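Local coordinates for protein 7,8-dihydro-6-hydroxymethylpterin pyrophosphokinase-dihydropteroate synthase (Plasmodium falciparum, PDB 6JWS) that probably catalyses two consecutive steps of folate biosynthesis, ATP-driven pyrophosphorylation of hydroxymethyldihydropterin and condensation of the product with 4-aminobenzoate to give dihydropteroate, at residues B[15-20]-B[108-113]; B[37-42]-B[519-524]; B[46-51]-B[168-173]; B[102-107]-B[563-568]. The protein carries 1 engineered substitution. One frame throughout, in Å; residues are numbered along the deposited sequence.

Contact 1: B[15-20]-B[108-113]; sequences TNIAVL and EEYETF
Ile17, on strand 16-24, lies with its CG2 methyl over one face of the Phe113 ring of helix 108-114. This is a CH-pi contact, CG2 of Ile17 standing 3.9 Å from the centroid of the Phe113 ring and 20° off the ring normal. The methyl is shifted toward the rim, with CG of Phe113 at 3.7 Å from Ile17 CG2. The same methyl also stands near the plane of the Tyr110 ring, at its edge, so that one branch of Ile17 is shared between two aromatic side chains. The other branch leans on the helix backbone. Turned to the side of its own backbone N (chi1 -49°), Ile17 CG1 comes to 3.4 Å from Glu109 O, and its CD1 reaches Tyr110 N at 3.7 Å, over the peptide that joins the two helix residues. Glu109 O is already engaged by Phe113 N within the helix, so the isoleucine adds packing there. Further along the strand, Val19 CG2 touches Phe113 CZ at 3.8 Å, the two side chains crossing at about a right angle. At the outer end, Thr15 CG2 rests 3.8 Å from Glu109 CD, against a glutamate chain bent at its second torsion; Glu109 also touches Lys171. Dispersion and CH-pi contacts thus carry the pairing. The axes of strand residues 16-20 and helix residues 108-113 approach to 8.3 Å and cross at -62°. The helix packs on the face of the HPPK sheet that carries Ile17 and Val19, while Ala18 turns to Met180 of helix 177-190; strands 163-172 and 208-214 flank strand 16-24, and Tyr340 stacks on Phe113.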
loop_
_atom_site.group_PDB
_atom_site.type_symbol
_atom_site.label_atom_id
_atom_site.label_comp_id
_atom_site.label_asym_id
_atom_site.label_seq_id
_atom_site.Cartn_x
_atom_site.Cartn_y
_atom_site.Cartn_z
ATOM N N THR B 15 14.120 48.277 18.137
ATOM C CA THR B 15 13.570 46.936 17.940
ATOM C C THR B 15 13.519 46.577 16.452
ATOM O O THR B 15 12.734 47.148 15.696
ATOM C CB THR B 15 12.223 46.775 18.656
ATOM O OG1 THR B 15 12.479 46.908 20.056
ATOM C CG2 THR B 15 11.581 45.431 18.405
ATOM N N ASN B 16 14.352 45.603 16.050
ATOM C CA ASN B 16 14.534 45.264 14.642
ATOM C C ASN B 16 14.191 43.791 14.381
ATOM O O ASN B 16 14.248 42.966 15.295
ATOM C CB ASN B 16 15.957 45.589 14.166
ATOM C CG ASN B 16 16.293 47.072 14.221
ATOM O OD1 ASN B 16 15.569 47.899 13.667
ATOM N ND2 ASN B 16 17.391 47.414 14.882
ATOM N N ILE B 17 13.870 43.480 13.107
ATOM C CA ILE B 17 13.631 42.122 12.633
ATOM C C ILE B 17 14.769 41.653 11.723
ATOM O O ILE B 17 14.935 42.160 10.617
ATOM C CB ILE B 17 12.270 42.007 11.906
ATOM C CG1 ILE B 17 11.116 42.614 12.705
ATOM C CG2 ILE B 17 12.000 40.550 11.548
ATOM C CD1 ILE B 17 10.803 41.852 13.976
ATOM N N ALA B 18 15.491 40.618 12.161
ATOM C CA ALA B 18 16.498 39.949 11.350
ATOM C C ALA B 18 16.086 38.504 11.066
ATOM O O ALA B 18 15.480 37.852 11.918
ATOM C CB ALA B 18 17.816 39.943 12.076
ATOM N N VAL B 19 16.504 38.003 9.892
ATOM C CA VAL B 19 16.330 36.619 9.494
ATOM C C VAL B 19 17.716 36.013 9.313
ATOM O O VAL B 19 18.541 36.585 8.610
ATOM C CB VAL B 19 15.471 36.526 8.217
ATOM C CG1 VAL B 19 15.119 35.095 7.842
ATOM C CG2 VAL B 19 14.206 37.359 8.335
ATOM N N LEU B 20 17.971 34.887 9.991
ATOM C CA LEU B 20 19.273 34.241 9.988
ATOM C C LEU B 20 19.214 32.853 9.353
ATOM O O LEU B 20 18.175 32.187 9.379
ATOM C CB LEU B 20 19.806 34.119 11.421
ATOM C CG LEU B 20 19.862 35.394 12.263
ATOM C CD1 LEU B 20 20.524 35.086 13.598
ATOM C CD2 LEU B 20 20.619 36.512 11.545
ATOM N N GLU B 108 4.062 42.948 16.675
ATOM C CA GLU B 108 3.741 44.009 15.726
ATOM C C GLU B 108 4.917 44.312 14.795
ATOM O O GLU B 108 4.704 44.515 13.602
ATOM C CB GLU B 108 3.261 45.273 16.448
ATOM C CG GLU B 108 2.143 45.025 17.459
ATOM C CD GLU B 108 0.735 44.717 16.951
ATOM O OE1 GLU B 108 0.509 44.757 15.717
ATOM O OE2 GLU B 108 -0.147 44.439 17.800
ATOM N N GLU B 109 6.143 44.356 15.331
ATOM C CA GLU B 109 7.314 44.619 14.506
ATOM C C GLU B 109 7.500 43.511 13.460
ATOM O O GLU B 109 7.978 43.777 12.355
ATOM C CB GLU B 109 8.578 44.814 15.353
ATOM C CG GLU B 109 8.595 46.113 16.155
ATOM C CD GLU B 109 7.977 46.035 17.547
ATOM O OE1 GLU B 109 7.723 44.907 18.012
ATOM O OE2 GLU B 109 7.749 47.104 18.167
ATOM N N TYR B 110 7.142 42.266 13.829
ATOM C CA TYR B 110 7.183 41.155 12.893
ATOM C C TYR B 110 6.128 41.372 11.819
ATOM O O TYR B 110 6.419 41.190 10.645
ATOM C CB TYR B 110 6.960 39.812 13.597
ATOM C CG TYR B 110 7.063 38.574 12.732
ATOM C CD1 TYR B 110 8.093 38.413 11.817
ATOM C CD2 TYR B 110 6.154 37.532 12.861
ATOM C CE1 TYR B 110 8.209 37.265 11.048
ATOM C CE2 TYR B 110 6.264 36.374 12.110
ATOM C CZ TYR B 110 7.291 36.239 11.195
ATOM O OH TYR B 110 7.408 35.103 10.443
ATOM N N GLU B 111 4.918 41.755 12.242
ATOM C CA GLU B 111 3.790 41.995 11.351
ATOM C C GLU B 111 4.199 43.045 10.313
ATOM O O GLU B 111 3.947 42.891 9.116
ATOM C CB GLU B 111 2.558 42.368 12.187
ATOM C CG GLU B 111 1.556 43.291 11.493
ATOM C CD GLU B 111 1.134 44.563 12.234
ATOM O OE1 GLU B 111 1.918 45.553 12.238
ATOM O OE2 GLU B 111 0.010 44.576 12.798
ATOM N N THR B 112 4.884 44.085 10.803
ATOM C CA THR B 112 5.329 45.215 10.010
ATOM C C THR B 112 6.339 44.730 8.974
ATOM O O THR B 112 6.235 45.068 7.801
ATOM C CB THR B 112 5.858 46.315 10.942
ATOM O OG1 THR B 112 4.702 46.881 11.560
ATOM C CG2 THR B 112 6.640 47.400 10.232
ATOM N N PHE B 113 7.313 43.932 9.429
ATOM C CA PHE B 113 8.329 43.382 8.551
ATOM C C PHE B 113 7.693 42.557 7.429
ATOM O O PHE B 113 8.089 42.720 6.282
ATOM C CB PHE B 113 9.417 42.667 9.351
ATOM C CG PHE B 113 10.233 41.694 8.537
ATOM C CD1 PHE B 113 11.414 42.094 7.927
ATOM C CD2 PHE B 113 9.820 40.375 8.384
ATOM C CE1 PHE B 113 12.167 41.193 7.183
ATOM C CE2 PHE B 113 10.562 39.476 7.632
ATOM C CZ PHE B 113 11.741 39.884 7.032
#

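Contact 2: B[37-42]-B[519-524]; sequences ALHLVE and KKNKFY. With CA (calcium ion), chain L.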
loop_
_atom_site.group_PDB
_atom_site.type_symbol
_atom_site.label_atom_id
_atom_site.label_comp_id
_atom_site.label_asym_id
_atom_site.label_seq_id
_atom_site.Cartn_x
_atom_site.Cartn_y
_atom_site.Cartn_z
ATOM N N ALA B 37 23.643 27.175 18.934
ATOM C CA ALA B 37 23.566 28.470 18.272
ATOM C C ALA B 37 22.205 29.118 18.495
ATOM O O ALA B 37 22.149 30.332 18.689
ATOM C CB ALA B 37 23.900 28.353 16.802
ATOM N N LEU B 38 21.113 28.333 18.476
ATOM C CA LEU B 38 19.796 28.914 18.747
ATOM C C LEU B 38 19.786 29.567 20.124
ATOM O O LEU B 38 19.284 30.677 20.266
ATOM C CB LEU B 38 18.675 27.871 18.690
ATOM C CG LEU B 38 18.188 27.449 17.302
ATOM C CD1 LEU B 38 17.152 26.336 17.430
ATOM C CD2 LEU B 38 17.603 28.619 16.536
ATOM N N HIS B 39 20.300 28.849 21.132
ATOM C CA HIS B 39 20.387 29.369 22.487
ATOM C C HIS B 39 21.191 30.667 22.518
ATOM O O HIS B 39 20.740 31.651 23.090
ATOM C CB HIS B 39 21.016 28.340 23.429
ATOM C CG HIS B 39 20.160 27.147 23.670
ATOM N ND1 HIS B 39 18.862 27.254 24.152
ATOM C CD2 HIS B 39 20.426 25.823 23.561
ATOM C CE1 HIS B 39 18.360 26.046 24.298
ATOM N NE2 HIS B 39 19.297 25.150 23.931
ATOM N N LEU B 40 22.375 30.660 21.890
ATOM C CA LEU B 40 23.249 31.823 21.913
ATOM C C LEU B 40 22.595 33.003 21.205
ATOM O O LEU B 40 22.756 34.145 21.641
ATOM C CB LEU B 40 24.622 31.453 21.344
ATOM C CG LEU B 40 25.383 30.428 22.187
ATOM C CD1 LEU B 40 26.652 29.963 21.496
ATOM C CD2 LEU B 40 25.689 30.980 23.575
ATOM N N VAL B 41 21.813 32.720 20.154
ATOM C CA VAL B 41 21.032 33.753 19.482
ATOM C C VAL B 41 19.985 34.332 20.447
ATOM O O VAL B 41 19.832 35.550 20.528
ATOM C CB VAL B 41 20.407 33.230 18.167
ATOM C CG1 VAL B 41 19.376 34.189 17.582
ATOM C CG2 VAL B 41 21.459 32.865 17.122
ATOM N N GLU B 42 19.244 33.458 21.156
ATOM C CA GLU B 42 18.218 33.873 22.111
ATOM C C GLU B 42 18.835 34.727 23.219
ATOM O O GLU B 42 18.186 35.644 23.715
ATOM C CB GLU B 42 17.645 32.675 22.882
ATOM C CG GLU B 42 16.204 32.308 22.581
ATOM C CD GLU B 42 15.099 33.351 22.642
ATOM O OE1 GLU B 42 15.164 34.282 23.472
ATOM O OE2 GLU B 42 14.145 33.210 21.854
ATOM N N LYS B 519 14.917 25.219 27.825
ATOM C CA LYS B 519 15.819 25.576 28.906
ATOM C C LYS B 519 17.016 26.319 28.316
ATOM O O LYS B 519 17.046 26.593 27.119
ATOM C CB LYS B 519 16.250 24.322 29.669
ATOM C CG LYS B 519 15.178 23.693 30.543
ATOM C CD LYS B 519 15.743 23.006 31.769
ATOM C CE LYS B 519 16.561 21.768 31.464
ATOM N NZ LYS B 519 15.793 20.535 31.759
ATOM N N LYS B 520 18.000 26.628 29.164
ATOM C CA LYS B 520 19.198 27.357 28.768
ATOM C C LYS B 520 19.931 26.627 27.640
ATOM O O LYS B 520 20.454 27.271 26.733
ATOM C CB LYS B 520 20.105 27.607 29.982
ATOM C CG LYS B 520 19.762 28.830 30.833
ATOM C CD LYS B 520 20.582 28.953 32.114
ATOM C CE LYS B 520 19.776 28.863 33.398
ATOM N NZ LYS B 520 19.206 27.514 33.623
ATOM N N ASN B 521 19.954 25.288 27.693
ATOM C CA ASN B 521 20.706 24.486 26.736
ATOM C C ASN B 521 19.813 23.428 26.071
ATOM O O ASN B 521 20.133 22.935 24.985
ATOM C CB ASN B 521 21.999 23.933 27.353
ATOM C CG ASN B 521 23.025 23.479 26.328
ATOM O OD1 ASN B 521 23.138 24.050 25.242
ATOM N ND2 ASN B 521 23.801 22.458 26.670
ATOM N N LYS B 522 18.665 23.121 26.685
ATOM C CA LYS B 522 17.815 22.032 26.223
ATOM C C LYS B 522 16.587 22.582 25.504
ATOM O O LYS B 522 16.015 23.588 25.917
ATOM C CB LYS B 522 17.315 21.209 27.416
ATOM C CG LYS B 522 18.129 19.970 27.736
ATOM C CD LYS B 522 18.026 18.911 26.665
ATOM C CE LYS B 522 17.002 17.840 26.970
ATOM N NZ LYS B 522 17.410 16.981 28.107
ATOM N N PHE B 523 16.177 21.872 24.449
ATOM C CA PHE B 523 14.834 21.984 23.905
ATOM C C PHE B 523 14.136 20.641 24.087
ATOM O O PHE B 523 14.793 19.599 24.098
ATOM C CB PHE B 523 14.853 22.401 22.433
ATOM C CG PHE B 523 15.344 23.800 22.148
ATOM C CD1 PHE B 523 14.491 24.888 22.229
ATOM C CD2 PHE B 523 16.657 24.026 21.751
ATOM C CE1 PHE B 523 14.940 26.171 21.958
ATOM C CE2 PHE B 523 17.105 25.306 21.475
ATOM C CZ PHE B 523 16.245 26.376 21.577
ATOM N N TYR B 524 12.807 20.681 24.251
ATOM C CA TYR B 524 12.023 19.456 24.265
ATOM C C TYR B 524 10.988 19.463 23.144
ATOM O O TYR B 524 10.445 20.509 22.786
ATOM C CB TYR B 524 11.319 19.246 25.608
ATOM C CG TYR B 524 12.248 19.137 26.785
ATOM C CD1 TYR B 524 12.776 17.914 27.165
ATOM C CD2 TYR B 524 12.591 20.256 27.530
ATOM C CE1 TYR B 524 13.616 17.791 28.262
ATOM C CE2 TYR B 524 13.431 20.157 28.633
ATOM C CZ TYR B 524 13.952 18.920 28.992
ATOM O OH TYR B 524 14.785 18.817 30.067
HETATM CA CA CA L . 16.198 36.385 24.356
HETATM O O HOH W 1 14.629 37.796 24.042
HETATM O O HOH W 2 17.221 38.377 25.298
#
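Two catalytic units of the bifunctional enzyme meet here: helix 30-44 of the HPPK unit, which links strands 16-24 and 46-57, docks on the loop leading into strand 525-529 of the dihydropteroate synthase TIM barrel. His39 of the helix is the inserted group. Its imidazole fills the bend of 519-524, with Lys520 O and Asn521 CA over one face and the CE2 edge of Phe523 over the opposite face. The two rings are nearly parallel, with planes at 9° and centroids 4.3 Å apart, but are slid so far that they barely overlap, and the closeness of their nearest carbons in the model is doubtful. With CG beside the backbone N (chi1 -68°), the imidazole points out of the helix into this slot. Backbone carbonyls of the loop lie close by: Lys520 O sits above the ring, 3.0 Å from His39 ND1, at an angle too poor for a hydrogen bond, and Lys519 O is 3.2 Å from His39 CE1. Beside the imidazole, Leu38 CB meets Phe523 CZ at 4.1 Å, the side chains crossing at about a right angle. Phe523 is also packed by Pro568, and Leu38 by Ile48 and Val168 of the HPPK sheet, so the aromatic ring bridges the two units. One turn beyond His39, the helix supplies two ligands to calcium, Glu42 O at 2.2 Å and Glu42 OE1 at 2.5 Å from the ion.

Contact 3: B[46-51]-B[168-173]; sequences GKIINT and VVVKTF. With CA (calcium ion), chain L.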
loop_
_atom_site.group_PDB
_atom_site.type_symbol
_atom_site.label_atom_id
_atom_site.label_comp_id
_atom_site.label_asym_id
_atom_site.label_seq_id
_atom_site.Cartn_x
_atom_site.Cartn_y
_atom_site.Cartn_z
ATOM N N GLY B 46 18.325 38.632 20.911
ATOM C CA GLY B 46 16.932 39.041 21.022
ATOM C C GLY B 46 15.991 37.851 21.209
ATOM O O GLY B 46 16.293 36.905 21.939
ATOM N N LYS B 47 14.841 37.902 20.536
ATOM C CA LYS B 47 13.877 36.831 20.682
ATOM C C LYS B 47 13.636 36.093 19.363
ATOM O O LYS B 47 13.189 36.699 18.387
ATOM C CB LYS B 47 12.560 37.388 21.225
ATOM C CG LYS B 47 11.543 36.289 21.461
ATOM C CD LYS B 47 10.218 36.708 22.027
ATOM C CE LYS B 47 9.647 35.495 22.729
ATOM N NZ LYS B 47 8.177 35.494 22.639
ATOM N N ILE B 48 13.839 34.768 19.381
ATOM C CA ILE B 48 13.457 33.914 18.265
ATOM C C ILE B 48 11.935 33.798 18.185
ATOM O O ILE B 48 11.293 33.305 19.109
ATOM C CB ILE B 48 14.119 32.528 18.383
ATOM C CG1 ILE B 48 15.644 32.653 18.364
ATOM C CG2 ILE B 48 13.608 31.605 17.279
ATOM C CD1 ILE B 48 16.381 31.380 18.722
ATOM N N ILE B 49 11.366 34.226 17.054
ATOM C CA ILE B 49 9.924 34.257 16.884
ATOM C C ILE B 49 9.516 33.448 15.657
ATOM O O ILE B 49 8.339 33.461 15.307
ATOM C CB ILE B 49 9.398 35.703 16.766
ATOM C CG1 ILE B 49 10.136 36.483 15.675
ATOM C CG2 ILE B 49 9.406 36.439 18.101
ATOM C CD1 ILE B 49 9.503 37.812 15.364
ATOM N N ASN B 50 10.477 32.789 14.980
ATOM C CA ASN B 50 10.167 31.893 13.876
ATOM C C ASN B 50 11.358 30.971 13.602
ATOM O O ASN B 50 12.495 31.321 13.890
ATOM C CB ASN B 50 9.622 32.637 12.645
ATOM C CG ASN B 50 8.697 31.769 11.814
ATOM O OD1 ASN B 50 8.709 30.535 11.924
ATOM N ND2 ASN B 50 7.897 32.391 10.971
ATOM N N THR B 51 11.085 29.755 13.115
ATOM C CA THR B 51 12.105 28.813 12.701
ATOM C C THR B 51 11.550 28.027 11.521
ATOM O O THR B 51 10.338 27.934 11.358
ATOM C CB THR B 51 12.488 27.812 13.805
ATOM O OG1 THR B 51 11.326 27.273 14.448
ATOM C CG2 THR B 51 13.439 28.368 14.849
ATOM N N VAL B 168 15.924 31.169 11.163
ATOM C CA VAL B 168 15.268 31.721 12.337
ATOM C C VAL B 168 14.938 33.185 12.064
ATOM O O VAL B 168 15.695 33.873 11.386
ATOM C CB VAL B 168 16.082 31.575 13.644
ATOM C CG1 VAL B 168 16.754 30.224 13.779
ATOM C CG2 VAL B 168 17.085 32.696 13.845
ATOM N N VAL B 169 13.785 33.641 12.573
ATOM C CA VAL B 169 13.495 35.063 12.645
ATOM C C VAL B 169 13.730 35.523 14.086
ATOM O O VAL B 169 13.275 34.875 15.037
ATOM C CB VAL B 169 12.067 35.382 12.171
ATOM C CG1 VAL B 169 11.748 36.861 12.306
ATOM C CG2 VAL B 169 11.781 34.895 10.749
ATOM N N VAL B 170 14.470 36.632 14.229
ATOM C CA VAL B 170 14.837 37.224 15.508
ATOM C C VAL B 170 14.258 38.636 15.592
ATOM O O VAL B 170 14.401 39.446 14.670
ATOM C CB VAL B 170 16.368 37.219 15.705
ATOM C CG1 VAL B 170 16.766 37.702 17.086
ATOM C CG2 VAL B 170 16.942 35.831 15.505
ATOM N N LYS B 171 13.565 38.916 16.700
ATOM C CA LYS B 171 13.273 40.293 17.085
ATOM C C LYS B 171 14.457 40.753 17.932
ATOM O O LYS B 171 14.704 40.184 18.998
ATOM C CB LYS B 171 11.915 40.371 17.782
ATOM C CG LYS B 171 11.459 41.731 18.306
ATOM C CD LYS B 171 10.385 41.582 19.412
ATOM C CE LYS B 171 8.934 41.693 18.965
ATOM N NZ LYS B 171 8.000 41.005 19.898
ATOM N N THR B 172 15.228 41.716 17.393
ATOM C CA THR B 172 16.561 42.021 17.901
ATOM C C THR B 172 16.652 43.454 18.425
ATOM O O THR B 172 15.950 44.354 17.966
ATOM C CB THR B 172 17.652 41.665 16.878
ATOM O OG1 THR B 172 18.879 41.555 17.593
ATOM C CG2 THR B 172 17.803 42.663 15.751
ATOM N N PHE B 173 17.539 43.639 19.406
ATOM C CA PHE B 173 17.754 44.938 20.039
ATOM C C PHE B 173 19.006 45.587 19.446
ATOM O O PHE B 173 19.299 46.753 19.721
ATOM C CB PHE B 173 17.836 44.802 21.568
ATOM C CG PHE B 173 18.574 43.581 22.056
ATOM C CD1 PHE B 173 19.929 43.412 21.794
ATOM C CD2 PHE B 173 17.909 42.576 22.754
ATOM C CE1 PHE B 173 20.604 42.278 22.224
ATOM C CE2 PHE B 173 18.586 41.441 23.187
ATOM C CZ PHE B 173 19.935 41.294 22.932
HETATM CA CA CA L . 16.198 36.385 24.356
HETATM O O HOH W 1 14.629 37.796 24.042
HETATM O O HOH W 2 17.221 38.377 25.298
#
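Lys47 and Lys171 form a hydrogen-bonded antiparallel pair, each backbone N donating to the other's O at 2.8 Å; the bond from Lys47 N to Lys171 O is nearly straight (165°). Farther along, Ile49 N gives Val169 O a bond of 2.9 Å at 169°, and Asn50 N adds only a weak one to the same oxygen. Ile49 and Asn50 therefore both face Val169, a classic beta bulge. Val169 N returns a bond of 3.0 Å to Asn50 O, from well above the carbonyl plane. The bulge brings Ile49 round to the Val169 side, where its CG1, wedged between backbone N and carbonyl carbon, lies 3.8 Å from CG1 of Val169. Asn50 CB packs at 3.7 Å against the other branch, Val169 CG2, and its amide nitrogen is held by Tyr110 OH. On the opposite face Ile48, Val168 and Val170 look toward helix 30-44, and Thr51 CG2 touches Val168 CG1. At the other end, Gly46 and Thr172 form a non-hydrogen-bonded pair; at phi 149° a CB would strike the preceding carbonyl oxygen, and Lys171 O of the paired strand would block it too. These are adjacent central strands of the HPPK sheet. Gly46 O, 2.5 Å from calcium, shares the ion with Glu42 and Glu99; a carbonyl so close to the metal is probably polarised, and the Lys47 N to Lys171 O bond anchors the strand right beside this ligand.

Contact 4: B[102-107]-B[563-568]; sequences ELIDKC and VLNGIP
Asn565, its CG anti to the carbonyl carbon (chi1 -80°) and its amide turned by chi2 of -79°, presents the O and N edge of that amide to the backbone of Ile104. The amide serves both polar atoms of that residue, much as a neighbouring strand would. Ile104 N donates to Asn565 OD1 at 2.9 Å and 169°, in the carbonyl plane and on a lone pair, while Asn565 ND2 returns a bond of 2.8 Å to Ile104 O. Water 3 gives a second proton to Asn565 OD1 at 2.6 Å and links it to Glu102 O, and Phe561 O takes another N-H of the amide. Around this polar centre, Leu103 CD2 touches Asn565 OD1 at 3.6 Å, its chain crossing the asparagine at about a right angle. Leu564 meets Ile104 CD1 with its CG at 3.9 Å, and its CD2 lies 3.5 Å from Asp105 C. Asn565 follows helix 547-564, which a Schellman motif with Gly566 as C-prime residue brings to an end. The loop 102-107 before helix 108-114 is thereby fastened to this barrel helix end by an amide with several bonds, which fix its rotation.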
loop_
_atom_site.group_PDB
_atom_site.type_symbol
_atom_site.label_atom_id
_atom_site.label_comp_id
_atom_site.label_asym_id
_atom_site.label_seq_id
_atom_site.Cartn_x
_atom_site.Cartn_y
_atom_site.Cartn_z
ATOM N N GLU B 102 8.259 35.084 28.862
ATOM C CA GLU B 102 6.836 35.382 28.766
ATOM C C GLU B 102 6.288 34.983 27.395
ATOM O O GLU B 102 6.984 35.101 26.384
ATOM C CB GLU B 102 6.596 36.884 28.907
ATOM C CG GLU B 102 6.548 37.382 30.340
ATOM C CD GLU B 102 5.964 38.782 30.509
ATOM O OE1 GLU B 102 5.832 39.503 29.486
ATOM O OE2 GLU B 102 5.640 39.157 31.665
ATOM N N LEU B 103 5.006 34.593 27.378
ATOM C CA LEU B 103 4.302 34.204 26.167
ATOM C C LEU B 103 3.782 35.450 25.466
ATOM O O LEU B 103 3.296 36.361 26.122
ATOM C CB LEU B 103 3.116 33.296 26.513
ATOM C CG LEU B 103 3.440 31.863 26.917
ATOM C CD1 LEU B 103 2.151 31.082 27.102
ATOM C CD2 LEU B 103 4.366 31.183 25.917
ATOM N N ILE B 104 3.833 35.428 24.127
ATOM C CA ILE B 104 3.236 36.440 23.273
ATOM C C ILE B 104 2.279 35.742 22.304
ATOM O O ILE B 104 2.478 34.573 21.958
ATOM C CB ILE B 104 4.351 37.200 22.531
ATOM C CG1 ILE B 104 5.115 36.284 21.564
ATOM C CG2 ILE B 104 5.290 37.888 23.524
ATOM C CD1 ILE B 104 6.108 37.005 20.681
ATOM N N ASP B 105 1.230 36.455 21.884
ATOM C CA ASP B 105 0.333 35.931 20.871
ATOM C C ASP B 105 0.472 36.732 19.577
ATOM O O ASP B 105 -0.190 36.437 18.588
ATOM C CB ASP B 105 -1.110 35.817 21.375
ATOM C CG ASP B 105 -1.747 37.128 21.812
ATOM O OD1 ASP B 105 -1.078 38.190 21.688
ATOM O OD2 ASP B 105 -2.909 37.072 22.298
ATOM N N LYS B 106 1.355 37.731 19.576
ATOM C CA LYS B 106 1.579 38.531 18.387
ATOM C C LYS B 106 2.830 39.371 18.581
ATOM O O LYS B 106 3.301 39.565 19.698
ATOM C CB LYS B 106 0.371 39.419 18.071
ATOM C CG LYS B 106 0.373 40.028 16.674
ATOM C CD LYS B 106 -0.991 40.487 16.166
ATOM C CE LYS B 106 -0.962 40.813 14.684
ATOM N NZ LYS B 106 -2.300 41.165 14.150
ATOM N N CYS B 107 3.358 39.867 17.463
ATOM C CA CYS B 107 4.533 40.710 17.478
ATOM C C CYS B 107 4.432 41.705 16.327
ATOM O O CYS B 107 4.687 41.353 15.176
ATOM C CB CYS B 107 5.781 39.849 17.374
ATOM S SG CYS B 107 7.271 40.832 17.096
ATOM N N VAL B 563 5.663 28.286 17.605
ATOM C CA VAL B 563 6.817 28.758 16.857
ATOM C C VAL B 563 7.050 30.253 17.125
ATOM O O VAL B 563 8.196 30.684 17.261
ATOM C CB VAL B 563 6.674 28.397 15.359
ATOM C CG1 VAL B 563 7.404 29.351 14.439
ATOM C CG2 VAL B 563 7.063 26.943 15.081
ATOM N N LEU B 564 5.967 31.038 17.241
ATOM C CA LEU B 564 6.091 32.443 17.605
ATOM C C LEU B 564 6.812 32.562 18.948
ATOM O O LEU B 564 7.464 33.557 19.230
ATOM C CB LEU B 564 4.687 33.040 17.726
ATOM C CG LEU B 564 4.606 34.514 18.143
ATOM C CD1 LEU B 564 5.254 35.429 17.094
ATOM C CD2 LEU B 564 3.141 34.912 18.328
ATOM N N ASN B 565 6.702 31.523 19.778
ATOM C CA ASN B 565 7.207 31.619 21.134
ATOM C C ASN B 565 8.561 30.923 21.213
ATOM O O ASN B 565 9.025 30.600 22.300
ATOM C CB ASN B 565 6.141 31.164 22.143
ATOM C CG ASN B 565 5.136 32.267 22.393
ATOM O OD1 ASN B 565 5.434 33.195 23.153
ATOM N ND2 ASN B 565 3.972 32.200 21.753
ATOM N N GLY B 566 9.137 30.636 20.038
ATOM C CA GLY B 566 10.497 30.142 19.931
ATOM C C GLY B 566 10.636 28.642 20.141
ATOM O O GLY B 566 11.732 28.161 20.410
ATOM N N ILE B 567 9.536 27.887 20.023
ATOM C CA ILE B 567 9.672 26.438 19.970
ATOM C C ILE B 567 10.127 26.076 18.556
ATOM O O ILE B 567 9.511 26.493 17.584
ATOM C CB ILE B 567 8.366 25.724 20.375
ATOM C CG1 ILE B 567 7.897 26.164 21.770
ATOM C CG2 ILE B 567 8.524 24.205 20.274
ATOM C CD1 ILE B 567 8.977 26.087 22.844
ATOM N N PRO B 568 11.283 25.398 18.389
ATOM C CA PRO B 568 11.782 25.073 17.050
ATOM C C PRO B 568 10.730 24.261 16.284
ATOM O O PRO B 568 10.176 23.307 16.828
ATOM C CB PRO B 568 13.020 24.207 17.328
ATOM C CG PRO B 568 13.444 24.554 18.755
ATOM C CD PRO B 568 12.171 24.944 19.479
HETATM O O HOH W 3 7.610 33.271 24.522
#

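In the fold
Contacts 1 and 3 are built on one sheet, their centres 8 Å apart: Asn16 and Ala18 of strand 16-24 bond to strand 163-172, and Ile49 CD1 packs on Tyr110 CG at 3.7 Å. The loop of contact 4, whose centre is 9 Å from that of contact 3, ends where the helix of contact 1 starts. Contacts 2 and 3 share the calcium ion and waters 1 and 2, and Glu42 OE2 bonds Ile48 N at 2.9 Å. Contacts 2 and 4, their centres 14 Å apart, bring the HPPK part onto the TIM barrel. In the kinase site, ATP lies about 10 Å from the Val19 side chain of contact 1.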